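Local coordinates for protein filamentous hemagglutinin (Bordetella pertussis, PDB 1RWR) that probably serves as a cell-surface adhesin, with this amino-terminal beta-helical domain directing its export through the two-partner secretion pathway, at residues G209-G219 / L232-R242. Residues are numbered along the deposited sequence; the frame is centred on the assembly and turned at random.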
loop_
_atom_site.group_PDB
_atom_site.type_symbol
_atom_site.label_atom_id
_atom_site.label_comp_id
_atom_site.label_asym_id
_atom_site.label_seq_id
_atom_site.Cartn_x
_atom_site.Cartn_y
_atom_site.Cartn_z
ATOM N N GLY A 209 19.478 -2.826 0.121
ATOM C CA GLY A 209 18.262 -3.271 -0.519
ATOM C C GLY A 209 18.622 -4.074 -1.756
ATOM O O GLY A 209 17.989 -5.062 -2.052
ATOM N N ALA A 210 19.642 -3.599 -2.460
ATOM C CA ALA A 210 20.159 -4.219 -3.675
ATOM C C ALA A 210 21.484 -3.528 -3.979
ATOM O O ALA A 210 21.869 -2.588 -3.285
ATOM C CB ALA A 210 19.182 -4.045 -4.824
ATOM N N ALA A 211 22.146 -3.964 -5.028
ATOM C CA ALA A 211 23.392 -3.341 -5.480
ATOM C C ALA A 211 23.210 -1.952 -6.048
ATOM O O ALA A 211 22.164 -1.617 -6.581
ATOM C CB ALA A 211 24.045 -4.202 -6.535
ATOM N N ALA A 212 24.285 -1.166 -5.984
ATOM C CA ALA A 212 24.334 0.108 -6.672
ATOM C C ALA A 212 23.906 -0.076 -8.143
ATOM O O ALA A 212 24.280 -1.050 -8.797
ATOM C CB ALA A 212 25.720 0.671 -6.579
ATOM N N GLY A 213 23.050 0.816 -8.629
ATOM C CA GLY A 213 22.522 0.724 -9.983
ATOM C C GLY A 213 21.318 -0.188 -10.195
ATOM O O GLY A 213 20.710 -0.161 -11.269
ATOM N N ALA A 214 20.999 -1.039 -9.223
ATOM C CA ALA A 214 19.801 -1.867 -9.301
ATOM C C ALA A 214 18.628 -0.938 -9.018
ATOM O O ALA A 214 18.825 0.219 -8.616
ATOM C CB ALA A 214 19.866 -3.054 -8.331
ATOM N N TYR A 215 17.410 -1.428 -9.289
ATOM C CA TYR A 215 16.231 -0.612 -9.224
ATOM C C TYR A 215 15.459 -0.896 -7.950
ATOM O O TYR A 215 14.995 -2.003 -7.763
ATOM C CB TYR A 215 15.349 -0.890 -10.449
ATOM C CG TYR A 215 16.070 -0.480 -11.683
ATOM C CD1 TYR A 215 16.353 0.840 -11.907
ATOM C CD2 TYR A 215 16.526 -1.422 -12.581
ATOM C CE1 TYR A 215 17.049 1.250 -13.040
ATOM C CE2 TYR A 215 17.217 -1.036 -13.714
ATOM C CZ TYR A 215 17.488 0.299 -13.925
ATOM O OH TYR A 215 18.182 0.675 -15.039
ATOM N N ALA A 216 15.328 0.099 -7.079
ATOM C CA ALA A 216 14.511 -0.015 -5.884
ATOM C C ALA A 216 13.011 -0.039 -6.188
ATOM O O ALA A 216 12.233 -0.685 -5.474
ATOM C CB ALA A 216 14.824 1.143 -4.961
ATOM N N ILE A 217 12.624 0.670 -7.239
ATOM C CA ILE A 217 11.268 0.603 -7.810
ATOM C C ILE A 217 11.507 0.211 -9.251
ATOM O O ILE A 217 12.291 0.874 -9.961
ATOM C CB ILE A 217 10.526 1.954 -7.741
ATOM C CG1 ILE A 217 10.390 2.401 -6.282
ATOM C CG2 ILE A 217 9.180 1.856 -8.454
ATOM C CD1 ILE A 217 9.819 3.770 -6.049
ATOM N N ASP A 218 10.862 -0.850 -9.682
ATOM C CA ASP A 218 10.973 -1.304 -11.050
ATOM C C ASP A 218 9.606 -1.637 -11.591
ATOM O O ASP A 218 9.018 -2.612 -11.197
ATOM C CB ASP A 218 11.895 -2.516 -11.090
ATOM C CG ASP A 218 12.360 -2.857 -12.471
ATOM O OD1 ASP A 218 12.015 -2.161 -13.432
ATOM O OD2 ASP A 218 13.072 -3.877 -12.660
ATOM N N GLY A 219 9.096 -0.757 -12.452
ATOM C CA GLY A 219 7.817 -0.947 -13.116
ATOM C C GLY A 219 8.020 -1.267 -14.589
ATOM O O GLY A 219 8.778 -0.608 -15.262
ATOM N N LEU A 232 6.584 8.770 -6.398
ATOM C CA LEU A 232 7.539 7.672 -6.326
ATOM C C LEU A 232 8.803 8.150 -5.649
ATOM O O LEU A 232 9.405 9.146 -6.076
ATOM C CB LEU A 232 7.843 7.089 -7.712
ATOM C CG LEU A 232 6.656 6.782 -8.665
ATOM C CD1 LEU A 232 7.222 6.372 -10.034
ATOM C CD2 LEU A 232 5.763 5.720 -8.139
ATOM N N VAL A 233 9.192 7.454 -4.588
ATOM C CA VAL A 233 10.311 7.833 -3.774
ATOM C C VAL A 233 11.205 6.613 -3.545
ATOM O O VAL A 233 10.715 5.552 -3.183
ATOM C CB VAL A 233 9.863 8.399 -2.412
ATOM C CG1 VAL A 233 11.090 8.604 -1.490
ATOM C CG2 VAL A 233 9.066 9.695 -2.590
ATOM N N SER A 234 12.511 6.793 -3.748
ATOM C CA SER A 234 13.518 5.793 -3.464
ATOM C C SER A 234 14.597 6.500 -2.661
ATOM O O SER A 234 15.153 7.510 -3.108
ATOM C CB SER A 234 14.103 5.264 -4.771
ATOM O OG SER A 234 15.152 4.367 -4.527
ATOM N N SER A 235 14.862 6.021 -1.462
ATOM C CA SER A 235 15.769 6.732 -0.578
ATOM C C SER A 235 17.177 6.111 -0.447
ATOM O O SER A 235 18.099 6.806 0.007
ATOM C CB SER A 235 15.064 6.940 0.782
ATOM O OG SER A 235 14.818 5.696 1.295
ATOM N N ASP A 236 17.377 4.861 -0.864
ATOM C CA ASP A 236 18.710 4.222 -0.724
ATOM C C ASP A 236 19.699 4.780 -1.753
ATOM O O ASP A 236 19.422 4.784 -2.954
ATOM C CB ASP A 236 18.662 2.710 -0.878
ATOM C CG ASP A 236 17.905 2.009 0.248
ATOM O OD1 ASP A 236 17.591 2.671 1.288
ATOM O OD2 ASP A 236 17.621 0.805 0.169
ATOM N N SER A 237 20.873 5.213 -1.290
ATOM C CA SER A 237 21.856 5.829 -2.183
ATOM C C SER A 237 22.273 4.845 -3.286
ATOM O O SER A 237 22.565 3.668 -3.046
ATOM C CB SER A 237 23.079 6.293 -1.401
ATOM O OG SER A 237 24.067 6.834 -2.270
ATOM N N GLY A 238 22.241 5.324 -4.517
ATOM C CA GLY A 238 22.728 4.531 -5.629
ATOM C C GLY A 238 21.700 3.650 -6.297
ATOM O O GLY A 238 22.003 3.019 -7.311
ATOM N N LEU A 239 20.490 3.569 -5.746
ATOM C CA LEU A 239 19.471 2.660 -6.319
ATOM C C LEU A 239 18.530 3.468 -7.201
ATOM O O LEU A 239 18.294 4.632 -6.927
ATOM C CB LEU A 239 18.686 1.942 -5.217
ATOM C CG LEU A 239 19.385 0.699 -4.668
ATOM C CD1 LEU A 239 20.648 1.090 -3.929
ATOM C CD2 LEU A 239 18.574 -0.143 -3.762
ATOM N N GLY A 240 17.984 2.835 -8.241
ATOM C CA GLY A 240 17.224 3.550 -9.249
ATOM C C GLY A 240 15.737 3.427 -9.118
ATOM O O GLY A 240 15.227 2.512 -8.479
ATOM N N VAL A 241 15.025 4.368 -9.716
ATOM C CA VAL A 241 13.617 4.233 -9.986
ATOM C C VAL A 241 13.440 4.059 -11.481
ATOM O O VAL A 241 13.775 4.954 -12.240
ATOM C CB VAL A 241 12.835 5.493 -9.577
ATOM C CG1 VAL A 241 11.361 5.358 -9.982
ATOM C CG2 VAL A 241 12.966 5.731 -8.106
ATOM N N ARG A 242 12.958 2.902 -11.879
ATOM C CA ARG A 242 12.621 2.623 -13.263
ATOM C C ARG A 242 11.130 2.377 -13.317
ATOM O O ARG A 242 10.602 1.485 -12.659
ATOM C CB ARG A 242 13.351 1.418 -13.804
ATOM C CG ARG A 242 12.998 1.155 -15.289
ATOM C CD ARG A 242 13.927 0.207 -15.972
ATOM N NE ARG A 242 13.966 -1.104 -15.331
ATOM C CZ ARG A 242 14.771 -2.083 -15.708
ATOM N NH1 ARG A 242 15.607 -1.895 -16.715
ATOM N NH2 ARG A 242 14.754 -3.247 -15.068
HETATM O O HOH W 1 19.941 -0.336 -0.798
#
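Arg242 grips the Asp218 carboxylate side-on: NE lies 2.9 Å from Asp218 OD1, NH2 3.0 Å from OD2. Both acceptors sit near the guanidinium plane, but OD1 is met from above the carboxylate plane, and OD2 on the syn side but also tilted out of it. A bend at chi3 (59°) brings the guanidinium over the CE2 edge of Tyr215, CE2 lying 3.3 Å from CZ of Arg242 over the guanidinium's middle, with the planes 27° apart; farther back, Arg242 CB makes a CH-pi contact with that face. Together these would limit guanidinium rotation.

In the parallel ladder Ala214 O takes Gly240 N, Ile217 O takes Arg242 N, and Arg242 O takes Gly219 N at 2.7 Å. Between Tyr215–Gly240 and Ile217–Val241 the register slips by one, a beta bulge at which Gly240 O receives two weak bonds, from Ala216 N (2.8 Å but bent, 128°) and Ile217 N (long). Type II turns 211-214 and 236-239 are tied by Gly213 N to Gly238 O, 2.8 Å. Ala210 N, under Leu239 CD2 (3.8 Å), is buried without a partner, whereas Gly209 N reaches Asp236 OD2 through a water; that carboxylate salt-bridges Arg165.

Strands 215-219 and 240-243 lie on successive coils of a right-handed parallel beta-helix, residues 232-234 ending the first; 166-169 flanks 215-219 on the previous coil, while inside Ile217 packs on Val186 (183-188) and Val241 on Val255 (252-257).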